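Local coordinates for lipid-transfer protein (Thermomonospora curvata, PDB 6OK1) that is a lipid-transfer protein of the thiolase superfamily, of unknown detailed function, that assembles with chains of a second protein, at residues 20-30 / 108-116; 49-57 / 82-93. All coordinates share one frame; numbering follows the deposited sequence. Where two conformers were deposited one is given.

Interaction 1 of 2, residues 20-30 / 108-116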
ATOM      1  N   LYS A  20       0.290  20.424 -17.095  1.00 23.97           N
ATOM      2  CA  LYS A  20      -0.630  20.923 -16.093  1.00 24.44           C
ATOM      3  C   LYS A  20      -2.071  20.550 -16.412  1.00 21.70           C
ATOM      4  O   LYS A  20      -2.984  20.981 -15.699  1.00 26.11           O
ATOM      5  CB  LYS A  20      -0.510  22.449 -15.972  1.00 26.70           C
ATOM      6  CG  LYS A  20       0.920  22.925 -15.796  1.00 32.92           C
ATOM      7  CD  LYS A  20       1.530  22.380 -14.509  1.00 34.24           C
ATOM      8  CE  LYS A  20       2.961  22.900 -14.321  1.00 35.05           C
ATOM      9  NZ  LYS A  20       3.670  22.274 -13.171  1.00 36.43           N
ATOM     10  N   ASN A  21      -2.287  19.776 -17.462  1.00 23.94           N
ATOM     11  CA  ASN A  21      -3.604  19.247 -17.782  1.00 24.54           C
ATOM     12  C   ASN A  21      -3.479  18.132 -18.802  1.00 25.15           C
ATOM     13  O   ASN A  21      -3.331  18.375 -20.006  1.00 28.47           O
ATOM     14  CB  ASN A  21      -4.532  20.344 -18.315  1.00 29.02           C
ATOM     15  CG  ASN A  21      -5.873  19.773 -18.820  1.00 30.92           C
ATOM     16  OD1 ASN A  21      -6.386  18.804 -18.271  1.00 45.00           O
ATOM     17  ND2 ASN A  21      -6.415  20.366 -19.876  1.00 47.22           N
ATOM     18  N   SER A  22      -3.519  16.888 -18.317  1.00 24.18           N
ATOM     19  CA  SER A  22      -3.367  15.755 -19.209  1.00 23.64           C
ATOM     20  C   SER A  22      -4.601  15.564 -20.070  1.00 22.82           C
ATOM     21  O   SER A  22      -4.519  14.938 -21.139  1.00 28.38           O
ATOM     22  CB  SER A  22      -3.122  14.480 -18.421  1.00 24.77           C
ATOM     23  OG  SER A  22      -4.337  14.026 -17.837  1.00 25.01           O
ATOM     24  N   GLY A  23      -5.747  16.044 -19.596  1.00 26.26           N
ATOM     25  CA  GLY A  23      -6.973  15.812 -20.332  1.00 31.25           C
ATOM     26  C   GLY A  23      -7.445  14.378 -20.363  1.00 35.48           C
ATOM     27  O   GLY A  23      -8.363  14.059 -21.128  1.00 28.38           O
ATOM     28  N   ARG A  24      -6.869  13.490 -19.556  1.00 26.47           N
ATOM     29  CA  ARG A  24      -7.285  12.088 -19.595  1.00 21.59           C
ATOM     30  C   ARG A  24      -7.114  11.477 -18.204  1.00 24.36           C
ATOM     31  O   ARG A  24      -6.682  12.142 -17.261  1.00 24.23           O
ATOM     32  CB  ARG A  24      -6.540  11.337 -20.689  1.00 24.58           C
ATOM     33  CG  ARG A  24      -4.996  11.357 -20.634  1.00 26.73           C
ATOM     34  CD  ARG A  24      -4.437  11.310 -22.052  1.00 29.05           C
ATOM     35  NE  ARG A  24      -3.012  10.993 -22.177  1.00 27.98           N
ATOM     36  CZ  ARG A  24      -2.022  11.885 -22.096  1.00 27.33           C
ATOM     37  NH1 ARG A  24      -2.282  13.160 -21.861  1.00 29.30           N
ATOM     38  NH2 ARG A  24      -0.763  11.496 -22.256  1.00 27.49           N
ATOM     39  N   SER A  25      -7.522  10.217 -18.061  1.00 26.14           N
ATOM     40  CA  SER A  25      -7.587   9.598 -16.745  1.00 23.01           C
ATOM     41  C   SER A  25      -6.203   9.223 -16.233  1.00 21.21           C
ATOM     42  O   SER A  25      -5.263   9.005 -17.000  1.00 21.92           O
ATOM     43  CB  SER A  25      -8.451   8.341 -16.771  1.00 22.25           C
ATOM     44  OG  SER A  25      -7.768   7.300 -17.412  1.00 23.61           O
ATOM     45  N   GLU A  26      -6.103   9.125 -14.897  1.00 23.44           N
ATOM     46  CA  GLU A  26      -4.873   8.616 -14.280  1.00 22.71           C
ATOM     47  C   GLU A  26      -4.550   7.217 -14.785  1.00 23.95           C
ATOM     48  O   GLU A  26      -3.383   6.890 -15.057  1.00 19.59           O
ATOM     49  CB  GLU A  26      -5.005   8.640 -12.754  1.00 20.87           C
ATOM     50  CG  GLU A  26      -5.301  10.031 -12.209  1.00 24.64           C
ATOM     51  CD  GLU A  26      -5.052  10.197 -10.718  1.00 31.23           C
ATOM     52  OE1 GLU A  26      -5.173   9.196  -9.974  1.00 32.03           O
ATOM     53  OE2 GLU A  26      -4.744  11.348 -10.298  1.00 29.37           O
ATOM     54  N   LEU A  27      -5.569   6.377 -14.968  1.00 21.41           N
ATOM     55  CA  LEU A  27      -5.311   5.042 -15.501  1.00 25.02           C
ATOM     56  C   LEU A  27      -4.758   5.108 -16.917  1.00 26.47           C
ATOM     57  O   LEU A  27      -3.831   4.367 -17.267  1.00 24.03           O
ATOM     58  CB  LEU A  27      -6.582   4.194 -15.471  1.00 19.23           C
ATOM     59  CG  LEU A  27      -6.488   2.790 -16.095  1.00 24.20           C
ATOM     60  CD1 LEU A  27      -5.517   1.890 -15.352  1.00 25.09           C
ATOM     61  CD2 LEU A  27      -7.872   2.167 -16.145  1.00 25.07           C
ATOM     62  N   GLN A  28      -5.292   5.994 -17.760  1.00 22.87           N
ATOM     63  CA  GLN A  28      -4.734   6.081 -19.101  1.00 19.68           C
ATOM     64  C   GLN A  28      -3.276   6.511 -19.043  1.00 24.02           C
ATOM     65  O   GLN A  28      -2.435   5.977 -19.768  1.00 25.09           O
ATOM     66  CB  GLN A  28      -5.556   7.035 -19.989  1.00 23.60           C
ATOM     67  CG  GLN A  28      -4.933   7.227 -21.361  1.00 29.99           C
ATOM     68  CD  GLN A  28      -5.915   7.696 -22.432  1.00 31.47           C
ATOM     69  OE1 GLN A  28      -7.116   7.759 -22.226  1.00 27.18           O
ATOM     70  NE2 GLN A  28      -5.383   8.021 -23.588  1.00 26.17           N
ATOM     71  N   LEU A  29      -2.946   7.462 -18.172  1.00 22.21           N
ATOM     72  CA  LEU A  29      -1.550   7.873 -18.074  1.00 20.34           C
ATOM     73  C   LEU A  29      -0.664   6.708 -17.638  1.00 21.97           C
ATOM     74  O   LEU A  29       0.450   6.548 -18.140  1.00 24.28           O
ATOM     75  CB  LEU A  29      -1.416   9.026 -17.085  1.00 21.10           C
ATOM     76  CG  LEU A  29      -2.160  10.330 -17.426  1.00 21.48           C
ATOM     77  CD1 LEU A  29      -2.041  11.306 -16.280  1.00 24.35           C
ATOM     78  CD2 LEU A  29      -1.567  10.942 -18.710  1.00 27.08           C
ATOM     79  N   ALA A  30      -1.114   5.942 -16.639  1.00 23.17           N
ATOM     80  CA  ALA A  30      -0.347   4.793 -16.178  1.00 20.21           C
ATOM     81  C   ALA A  30      -0.143   3.808 -17.304  1.00 24.68           C
ATOM     82  O   ALA A  30       0.968   3.331 -17.523  1.00 24.83           O
ATOM     83  CB  ALA A  30      -1.044   4.121 -15.006  1.00 22.34           C
ATOM     84  N   TYR A 108       5.640   1.922 -11.498  1.00 21.31           N
ATOM     85  CA  TYR A 108       4.971   3.058 -12.133  1.00 22.26           C
ATOM     86  C   TYR A 108       4.303   3.978 -11.117  1.00 22.00           C
ATOM     87  O   TYR A 108       4.041   3.605  -9.973  1.00 22.69           O
ATOM     88  CB  TYR A 108       3.920   2.586 -13.159  1.00 22.88           C
ATOM     89  CG  TYR A 108       2.745   1.829 -12.557  1.00 24.28           C
ATOM     90  CD1 TYR A 108       2.808   0.469 -12.364  1.00 25.56           C
ATOM     91  CD2 TYR A 108       1.571   2.480 -12.194  1.00 20.84           C
ATOM     92  CE1 TYR A 108       1.734  -0.224 -11.813  1.00 19.96           C
ATOM     93  CE2 TYR A 108       0.501   1.788 -11.630  1.00 21.74           C
ATOM     94  CZ  TYR A 108       0.596   0.444 -11.460  1.00 24.18           C
ATOM     95  OH  TYR A 108      -0.428  -0.265 -10.915  1.00 23.62           O
ATOM     96  N   ARG A 109       4.021   5.200 -11.571  1.00 20.21           N
ATOM     97  CA  ARG A 109       3.216   6.163 -10.844  1.00 20.05           C
ATOM     98  C   ARG A 109       2.618   7.087 -11.886  1.00 22.49           C
ATOM     99  O   ARG A 109       3.335   7.567 -12.768  1.00 22.36           O
ATOM    100  CB  ARG A 109       4.059   6.954  -9.828  1.00 21.20           C
ATOM    101  CG  ARG A 109       3.273   7.857  -8.892  1.00 19.55           C
ATOM    102  CD  ARG A 109       2.544   7.064  -7.831  1.00 21.56           C
ATOM    103  NE  ARG A 109       1.890   7.939  -6.859  1.00 23.45           N
ATOM    104  CZ  ARG A 109       0.629   8.344  -6.902  1.00 23.06           C
ATOM    105  NH1 ARG A 109      -0.210   7.944  -7.860  1.00 23.38           N
ATOM    106  NH2 ARG A 109       0.185   9.177  -5.954  1.00 24.30           N
ATOM    107  N   ALA A 110       1.319   7.332 -11.794  1.00 20.05           N
ATOM    108  CA  ALA A 110       0.685   8.282 -12.701  1.00 20.25           C
ATOM    109  C   ALA A 110      -0.468   8.985 -12.008  1.00 22.72           C
ATOM    110  O   ALA A 110      -1.226   8.365 -11.258  1.00 23.54           O
ATOM    111  CB  ALA A 110       0.183   7.581 -13.973  1.00 22.26           C
ATOM    112  N   PHE A 111      -0.600  10.288 -12.249  1.00 22.03           N
ATOM    113  CA  PHE A 111      -1.663  11.031 -11.594  1.00 20.34           C
ATOM    114  C   PHE A 111      -1.947  12.330 -12.331  1.00 21.19           C
ATOM    115  O   PHE A 111      -1.154  12.803 -13.161  1.00 21.29           O
ATOM    116  CB  PHE A 111      -1.338  11.322 -10.114  1.00 22.45           C
ATOM    117  CG  PHE A 111       0.067  11.814  -9.845  1.00 23.57           C
ATOM    118  CD1 PHE A 111       0.625  12.873 -10.553  1.00 25.17           C
ATOM    119  CD2 PHE A 111       0.801  11.265  -8.797  1.00 28.89           C
ATOM    120  CE1 PHE A 111       1.912  13.350 -10.254  1.00 26.77           C
ATOM    121  CE2 PHE A 111       2.080  11.738  -8.477  1.00 31.10           C
ATOM    122  CZ  PHE A 111       2.642  12.784  -9.223  1.00 24.98           C
ATOM    123  N   ASN A 112      -3.099  12.908 -11.997  1.00 22.41           N
ATOM    124  CA  ASN A 112      -3.451  14.269 -12.373  1.00 23.39           C
ATOM    125  C   ASN A 112      -3.442  15.156 -11.135  1.00 20.72           C
ATOM    126  O   ASN A 112      -4.478  15.592 -10.654  1.00 24.53           O
ATOM    127  CB  ASN A 112      -4.827  14.291 -13.014  1.00 22.53           C
ATOM    128  CG  ASN A 112      -4.826  13.671 -14.380  1.00 27.66           C
ATOM    129  OD1 ASN A 112      -3.932  13.931 -15.191  1.00 23.57           O
ATOM    130  ND2 ASN A 112      -5.821  12.832 -14.647  1.00 26.92           N
ATOM    131  N   GLU A 113      -2.262  15.421 -10.599  1.00 22.58           N
ATOM    132  CA  GLU A 113      -2.183  16.224  -9.387  0.63 21.51           C
ATOM    133  C   GLU A 113      -2.413  17.704  -9.641  1.00 24.17           C
ATOM    134  O   GLU A 113      -2.799  18.408  -8.717  1.00 25.21           O
ATOM    135  CB  GLU A 113      -0.823  16.046  -8.692  0.63 22.17           C
ATOM    136  CG  GLU A 113      -0.693  14.778  -7.888  0.63 23.00           C
ATOM    137  CD  GLU A 113       0.081  14.971  -6.607  0.63 70.51           C
ATOM    138  OE1 GLU A 113      -0.401  14.471  -5.578  0.63 50.47           O
ATOM    139  OE2 GLU A 113       1.160  15.610  -6.618  0.63 26.81           O
ATOM    140  N   ARG A 114      -2.181  18.193 -10.863  1.00 23.87           N
ATOM    141  CA  ARG A 114      -2.456  19.599 -11.141  1.00 25.47           C
ATOM    142  C   ARG A 114      -3.905  19.848 -11.526  1.00 25.77           C
ATOM    143  O   ARG A 114      -4.503  20.823 -11.064  1.00 30.23           O
ATOM    144  CB  ARG A 114      -1.548  20.111 -12.255  1.00 27.28           C
ATOM    145  CG  ARG A 114      -1.562  21.659 -12.364  1.00 27.06           C
ATOM    146  CD  ARG A 114      -0.977  22.282 -11.115  1.00 30.89           C
ATOM    147  NE  ARG A 114      -1.034  23.737 -11.038  1.00 33.62           N
ATOM    148  CZ  ARG A 114      -2.101  24.441 -10.668  1.00 33.51           C
ATOM    149  NH1 ARG A 114      -3.264  23.840 -10.456  1.00 27.01           N
ATOM    150  NH2 ARG A 114      -1.998  25.759 -10.523  1.00 27.94           N
ATOM    151  N   SER A 115      -4.488  18.964 -12.338  1.00 23.48           N
ATOM    152  CA  SER A 115      -5.840  19.156 -12.835  1.00 26.69           C
ATOM    153  C   SER A 115      -6.915  18.421 -12.041  1.00 35.98           C
ATOM    154  O   SER A 115      -8.098  18.731 -12.210  1.00 33.00           O
ATOM    155  CB  SER A 115      -5.928  18.721 -14.297  1.00 26.95           C
ATOM    156  OG  SER A 115      -5.701  17.318 -14.466  1.00 26.88           O
ATOM    157  N   GLY A 116      -6.551  17.467 -11.187  1.00 32.10           N
ATOM    158  CA  GLY A 116      -7.559  16.701 -10.451  1.00 33.70           C
ATOM    159  C   GLY A 116      -8.066  17.467  -9.238  1.00 31.68           C
ATOM    160  O   GLY A 116      -7.341  18.246  -8.623  1.00 47.85           O
TER
HETATM  161  O   HOH W   1      -6.787  16.457 -16.915  1.00 45.13           O
HETATM  162  O   HOH W   2      -2.857   7.813  -8.915  1.00 26.50           O

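Interaction 2 of 2, residues 49-57 / 82-93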
ATOM      1  N   ASP A  49       5.567  -9.897 -15.507  1.00 23.98           N
ATOM      2  CA  ASP A  49       4.925 -10.712 -14.482  1.00 23.72           C
ATOM      3  C   ASP A  49       4.917 -10.031 -13.119  1.00 24.31           C
ATOM      4  O   ASP A  49       4.504 -10.658 -12.128  1.00 23.35           O
ATOM      5  CB  ASP A  49       5.572 -12.102 -14.400  1.00 22.45           C
ATOM      6  CG  ASP A  49       7.068 -12.069 -14.219  1.00 27.66           C
ATOM      7  OD1 ASP A  49       7.640 -10.987 -14.010  1.00 27.11           O
ATOM      8  OD2 ASP A  49       7.684 -13.167 -14.283  1.00 31.55           O
ATOM      9  N   GLY A  50       5.324  -8.771 -13.045  1.00 24.54           N
ATOM     10  CA  GLY A  50       5.284  -8.040 -11.786  1.00 22.74           C
ATOM     11  C   GLY A  50       4.955  -6.579 -12.000  1.00 21.30           C
ATOM     12  O   GLY A  50       5.351  -5.970 -13.004  1.00 22.72           O
ATOM     13  N   LEU A  51       4.239  -6.000 -11.024  1.00 21.97           N
ATOM     14  CA  LEU A  51       3.907  -4.579 -11.025  1.00 25.78           C
ATOM     15  C   LEU A  51       4.058  -4.018  -9.620  1.00 22.20           C
ATOM     16  O   LEU A  51       3.548  -4.607  -8.664  1.00 23.65           O
ATOM     17  CB  LEU A  51       2.470  -4.326 -11.502  1.00 20.37           C
ATOM     18  CG  LEU A  51       2.206  -4.522 -13.002  1.00 24.32           C
ATOM     19  CD1 LEU A  51       0.717  -4.347 -13.336  1.00 25.46           C
ATOM     20  CD2 LEU A  51       3.040  -3.589 -13.865  1.00 23.06           C
ATOM     21  N   VAL A  52       4.716  -2.866  -9.510  1.00 21.08           N
ATOM     22  CA  VAL A  52       4.930  -2.191  -8.229  1.00 20.04           C
ATOM     23  C   VAL A  52       4.508  -0.730  -8.373  1.00 18.43           C
ATOM     24  O   VAL A  52       4.856  -0.066  -9.352  1.00 20.19           O
ATOM     25  CB  VAL A  52       6.399  -2.291  -7.768  1.00 20.94           C
ATOM     26  CG1 VAL A  52       6.546  -1.695  -6.383  1.00 23.22           C
ATOM     27  CG2 VAL A  52       6.887  -3.772  -7.769  1.00 20.84           C
ATOM     28  N   THR A  53       3.759  -0.213  -7.402  1.00 20.55           N
ATOM     29  CA  THR A  53       3.453   1.221  -7.416  1.00 21.21           C
ATOM     30  C   THR A  53       3.371   1.716  -5.975  1.00 19.05           C
ATOM     31  O   THR A  53       3.795   1.031  -5.035  1.00 19.52           O
ATOM     32  CB  THR A  53       2.193   1.517  -8.248  1.00 20.54           C
ATOM     33  OG1 THR A  53       1.999   2.927  -8.359  1.00 20.78           O
ATOM     34  CG2 THR A  53       0.949   0.903  -7.656  1.00 19.96           C
ATOM     35  N   PHE A  54       2.889   2.943  -5.814  1.00 19.75           N
ATOM     36  CA  PHE A  54       2.732   3.588  -4.520  1.00 19.13           C
ATOM     37  C   PHE A  54       1.396   3.196  -3.889  1.00 21.51           C
ATOM     38  O   PHE A  54       0.415   2.939  -4.589  1.00 19.40           O
ATOM     39  CB  PHE A  54       2.731   5.114  -4.657  1.00 18.21           C
ATOM     40  CG  PHE A  54       4.054   5.755  -5.102  1.00 20.40           C
ATOM     41  CD1 PHE A  54       5.031   5.073  -5.858  1.00 21.13           C
ATOM     42  CD2 PHE A  54       4.264   7.097  -4.796  1.00 20.56           C
ATOM     43  CE1 PHE A  54       6.182   5.739  -6.279  1.00 21.63           C
ATOM     44  CE2 PHE A  54       5.435   7.763  -5.218  1.00 22.21           C
ATOM     45  CZ  PHE A  54       6.382   7.081  -5.926  1.00 20.12           C
ATOM     46  N   THR A  55       1.325   3.270  -2.559  1.00 19.73           N
ATOM     47  CA  THR A  55       0.048   2.948  -1.901  1.00 18.05           C
ATOM     48  C   THR A  55      -1.092   3.821  -2.425  1.00 20.85           C
ATOM     49  O   THR A  55      -2.226   3.340  -2.600  1.00 22.09           O
ATOM     50  CB  THR A  55       0.167   3.083  -0.378  1.00 20.05           C
ATOM     51  OG1 THR A  55       0.819   4.314  -0.049  1.00 25.63           O
ATOM     52  CG2 THR A  55       0.988   2.005   0.160  1.00 15.45           C
ATOM     53  N   ALA A  56      -0.817   5.095  -2.703  1.00 21.02           N
ATOM     54  CA  ALA A  56      -1.855   6.063  -3.067  1.00 24.00           C
ATOM     55  C   ALA A  56      -2.236   6.023  -4.539  1.00 23.93           C
ATOM     56  O   ALA A  56      -3.221   6.684  -4.919  1.00 24.01           O
ATOM     57  CB  ALA A  56      -1.425   7.504  -2.717  1.00 25.78           C
ATOM     58  N   ASP A  57      -1.493   5.298  -5.365  1.00 22.31           N
ATOM     59  CA  ASP A  57      -1.802   5.241  -6.778  1.00 20.71           C
ATOM     60  C   ASP A  57      -3.143   4.549  -6.998  1.00 20.20           C
ATOM     61  O   ASP A  57      -3.384   3.467  -6.459  1.00 20.90           O
ATOM     62  CB  ASP A  57      -0.695   4.532  -7.545  1.00 21.37           C
ATOM     63  CG  ASP A  57      -0.749   4.871  -9.015  1.00 27.92           C
ATOM     64  OD1 ASP A  57      -1.658   4.353  -9.693  1.00 21.25           O
ATOM     65  OD2 ASP A  57       0.053   5.704  -9.501  1.00 23.36           O
ATOM     66  N   GLY A  82       4.052   8.372   0.203  1.00 19.25           N
ATOM     67  CA  GLY A  82       4.151   9.271  -0.937  1.00 23.04           C
ATOM     68  C   GLY A  82       5.454   9.080  -1.687  1.00 21.62           C
ATOM     69  O   GLY A  82       5.932   7.952  -1.891  1.00 19.71           O
ATOM     70  N   GLY A  83       6.065  10.202  -2.076  1.00 19.53           N
ATOM     71  CA  GLY A  83       7.306  10.153  -2.834  1.00 18.53           C
ATOM     72  C   GLY A  83       8.481   9.522  -2.114  1.00 18.30           C
ATOM     73  O   GLY A  83       9.479   9.188  -2.768  1.00 20.70           O
ATOM     74  N   GLY A  84       8.391   9.325  -0.799  1.00 19.21           N
ATOM     75  CA  GLY A  84       9.398   8.508  -0.116  1.00 17.82           C
ATOM     76  C   GLY A  84       9.584   7.158  -0.780  1.00 20.95           C
ATOM     77  O   GLY A  84      10.620   6.490  -0.632  1.00 20.98           O
ATOM     78  N   ALA A  85       8.544   6.714  -1.487  1.00 19.27           N
ATOM     79  CA  ALA A  85       8.505   5.373  -2.028  1.00 16.96           C
ATOM     80  C   ALA A  85       9.226   5.178  -3.359  1.00 18.64           C
ATOM     81  O   ALA A  85       9.401   4.030  -3.781  1.00 19.75           O
ATOM     82  CB  ALA A  85       7.035   4.961  -2.231  1.00 19.43           C
ATOM     83  N   ALA A  86       9.603   6.248  -4.056  1.00 20.78           N
ATOM     84  CA  ALA A  86       9.956   6.115  -5.463  1.00 21.53           C
ATOM     85  C   ALA A  86      11.055   5.084  -5.680  1.00 22.52           C
ATOM     86  O   ALA A  86      10.933   4.203  -6.536  1.00 21.46           O
ATOM     87  CB  ALA A  86      10.383   7.477  -6.019  1.00 20.65           C
ATOM     88  N   CYS A  87      12.150   5.194  -4.928  1.00 20.39           N
ATOM     89  CA  CYS A  87      13.254   4.255  -5.102  1.00 22.78           C
ATOM     90  C   CYS A  87      12.927   2.892  -4.491  1.00 21.23           C
ATOM     91  O   CYS A  87      13.410   1.859  -4.978  1.00 22.29           O
ATOM     92  CB  CYS A  87      14.507   4.855  -4.489  1.00 22.68           C
ATOM     93  SG  CYS A  87      15.143   6.248  -5.466  1.00 24.68           S
ATOM     94  N   GLY A  88      12.087   2.879  -3.457  1.00 20.72           N
ATOM     95  CA  GLY A  88      11.598   1.628  -2.908  1.00 21.12           C
ATOM     96  C   GLY A  88      10.860   0.762  -3.909  1.00 20.37           C
ATOM     97  O   GLY A  88      10.945  -0.470  -3.838  1.00 19.82           O
ATOM     98  N   THR A  89      10.141   1.370  -4.867  1.00 21.98           N
ATOM     99  CA  THR A  89       9.454   0.532  -5.849  1.00 20.02           C
ATOM    100  C   THR A  89      10.466  -0.238  -6.674  1.00 20.24           C
ATOM    101  O   THR A  89      10.261  -1.415  -7.010  1.00 19.53           O
ATOM    102  CB  THR A  89       8.525   1.334  -6.774  1.00 19.90           C
ATOM    103  OG1 THR A  89       9.285   2.174  -7.654  1.00 21.43           O
ATOM    104  CG2 THR A  89       7.490   2.126  -5.985  1.00 20.76           C
ATOM    105  N   VAL A  90      11.604   0.396  -6.969  1.00 23.14           N
ATOM    106  CA  VAL A  90      12.653  -0.285  -7.705  1.00 21.23           C
ATOM    107  C   VAL A  90      13.361  -1.324  -6.832  1.00 22.19           C
ATOM    108  O   VAL A  90      13.735  -2.389  -7.329  1.00 23.01           O
ATOM    109  CB  VAL A  90      13.635   0.743  -8.283  1.00 23.77           C
ATOM    110  CG1 VAL A  90      14.814   0.026  -8.966  1.00 23.14           C
ATOM    111  CG2 VAL A  90      12.921   1.642  -9.288  1.00 24.01           C
ATOM    112  N   GLN A  91      13.572  -1.041  -5.539  1.00 20.81           N
ATOM    113  CA  GLN A  91      14.068  -2.082  -4.637  1.00 21.23           C
ATOM    114  C   GLN A  91      13.164  -3.304  -4.671  1.00 21.00           C
ATOM    115  O   GLN A  91      13.643  -4.443  -4.773  1.00 21.31           O
ATOM    116  CB  GLN A  91      14.194  -1.581  -3.203  1.00 22.07           C
ATOM    117  CG  GLN A  91      14.914  -2.603  -2.337  1.00 21.82           C
ATOM    118  CD  GLN A  91      14.758  -2.331  -0.883  1.00 20.03           C
ATOM    119  OE1 GLN A  91      13.639  -2.152  -0.402  1.00 23.65           O
ATOM    120  NE2 GLN A  91      15.862  -2.307  -0.155  1.00 25.03           N
ATOM    121  N   GLN A  92      11.842  -3.086  -4.557  1.00 21.11           N
ATOM    122  CA  GLN A  92      10.879  -4.182  -4.645  1.00 18.98           C
ATOM    123  C   GLN A  92      11.109  -5.024  -5.886  1.00 23.35           C
ATOM    124  O   GLN A  92      11.209  -6.254  -5.807  1.00 22.80           O
ATOM    125  CB  GLN A  92       9.455  -3.625  -4.624  1.00 19.56           C
ATOM    126  CG  GLN A  92       8.960  -3.193  -3.260  1.00 19.04           C
ATOM    127  CD  GLN A  92       8.538  -4.388  -2.427  1.00 18.49           C
ATOM    128  OE1 GLN A  92       7.862  -5.290  -2.931  1.00 21.67           O
ATOM    129  NE2 GLN A  92       8.982  -4.443  -1.200  1.00 20.40           N
ATOM    130  N   ALA A  93      11.209  -4.374  -7.034  1.00 23.45           N
ATOM    131  CA  ALA A  93      11.375  -5.088  -8.285  1.00 22.47           C
ATOM    132  C   ALA A  93      12.690  -5.854  -8.305  1.00 20.72           C
ATOM    133  O   ALA A  93      12.739  -7.010  -8.734  1.00 23.19           O
ATOM    134  CB  ALA A  93      11.300  -4.093  -9.438  1.00 25.19           C
TER

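Interaction 1 of 2, residues 20-30 / 108-116
The side chains of Asn112 and Glu26 run past one another head to tail, with the amide and carboxylate planes 50° apart. The Arg109 guanidinium has Phe111 CD2 over the centre of one face, the phenyl ring turning its edge to Arg109 CZ, and a water in plane at its own edge. Leu29 CD2 covers one face of the Arg24 guanidinium, whose edge takes Ser22 O; Glu17 and Glu32 are its salt-bridge partners. Asn112 uses both ends of its amide: ND2 donates to Arg24 O at 2.8 Å, nearly along the carbonyl axis, and OD1 accepts from Ser22 OG at 2.7 Å, a donor tilted out of the carbonyl plane. These two bonds fix which way the amide is turned. Glu26 OE2 accepts Asn112 N at 2.8 Å, met on its anti side and out of the carboxylate plane, along a nearly straight N-H...O line (171°). With CG anti to the carbonyl carbon (chi1 -58°) and the chain extended beyond it, Glu26 spans from the first helical turn to the strand. The water at Arg109 NH1 also joins Glu26 OE1 and Ala110 O, and OE1 has a second partner in Thr58. Ser22 OG also accepts Arg24 N, forming an ST turn, and Ser25 OG N-caps the helix through Gln28 N while bonding an acidic side chain of the other protein's chain.

Beside the polar bonds, along the strand, Ala110 CB presses to 3.4 Å from Ala30 N and meets Leu29 CB at 3.8 Å. At the start of segment 20-30, Lys20 CD lies 3.8 Å from Arg114 CG, while Lys20 NZ turns to Glu217 O. Small residues thus let helix 26-40 approach the sheet closely: a helix-on-sheet layer of the N-terminal thiolase domain.

Interaction 2 of 2, residues 49-57 / 82-93
Phe54, Val52 and Thr89 bury the most surface here, where strand 50-54 runs nearly antiparallel to helix segment 86-93. One face of the Phe54 ring takes Ala85: CB of Ala85 sits 4.0 Å from the ring centroid and almost on its normal, a CH-pi contact. Around the rest of the ring, CZ comes within 3.7 Å of Ala86 CA and CE2 within 3.4 Å of Gly82 O, so backbone as well as side chains shapes its seat. Met348 of helix 348-359 also touches the ring. Thr89 lodges between the two strand residues, its CG2 3.8 Å from Phe54 CD1 and its CB 3.6 Å from Val52 CG1. Placing OG1 between the backbone N and the carbonyl carbon (chi1 69°) lets the hydroxyl donate to Ala86 O at 2.8 Å and leaves CG2 to the phenylalanine. Gln92 offers its CB to Val52, across at about a right angle; its OE1 bonds Ser77 of the same chain and its NE2 bonds Gln92 of the second subunit. With the threonine hydroxyl satisfied inside its own helix, the contact is mostly carbon against carbon, Gly82 O at the ring being a polar exception, consistent with a fit set mainly by shape.

Both interactions pack a helix against the same sheet, on the neighbouring strands 104-112 and 50-54, but at different depths. Interaction 2 is buried, about 11 Å from the chain centre, and mostly apolar; interaction 1, about 18 Å out, is only partly buried and adds side-chain hydrogen bonds and waters to its alanine and leucine packing. Their centres are about 17 Å apart, yet they touch directly: Arg109 NH1 forms a salt bridge with Asp57 OD2 at 2.8 Å, and Thr53 OG1 probably hydrogen-bonds Tyr108 O. Interaction 1 faces the other protein's chain and, through Leu27, the second subunit as well; interaction 2 meets that subunit through Gln92, paired with its counterpart.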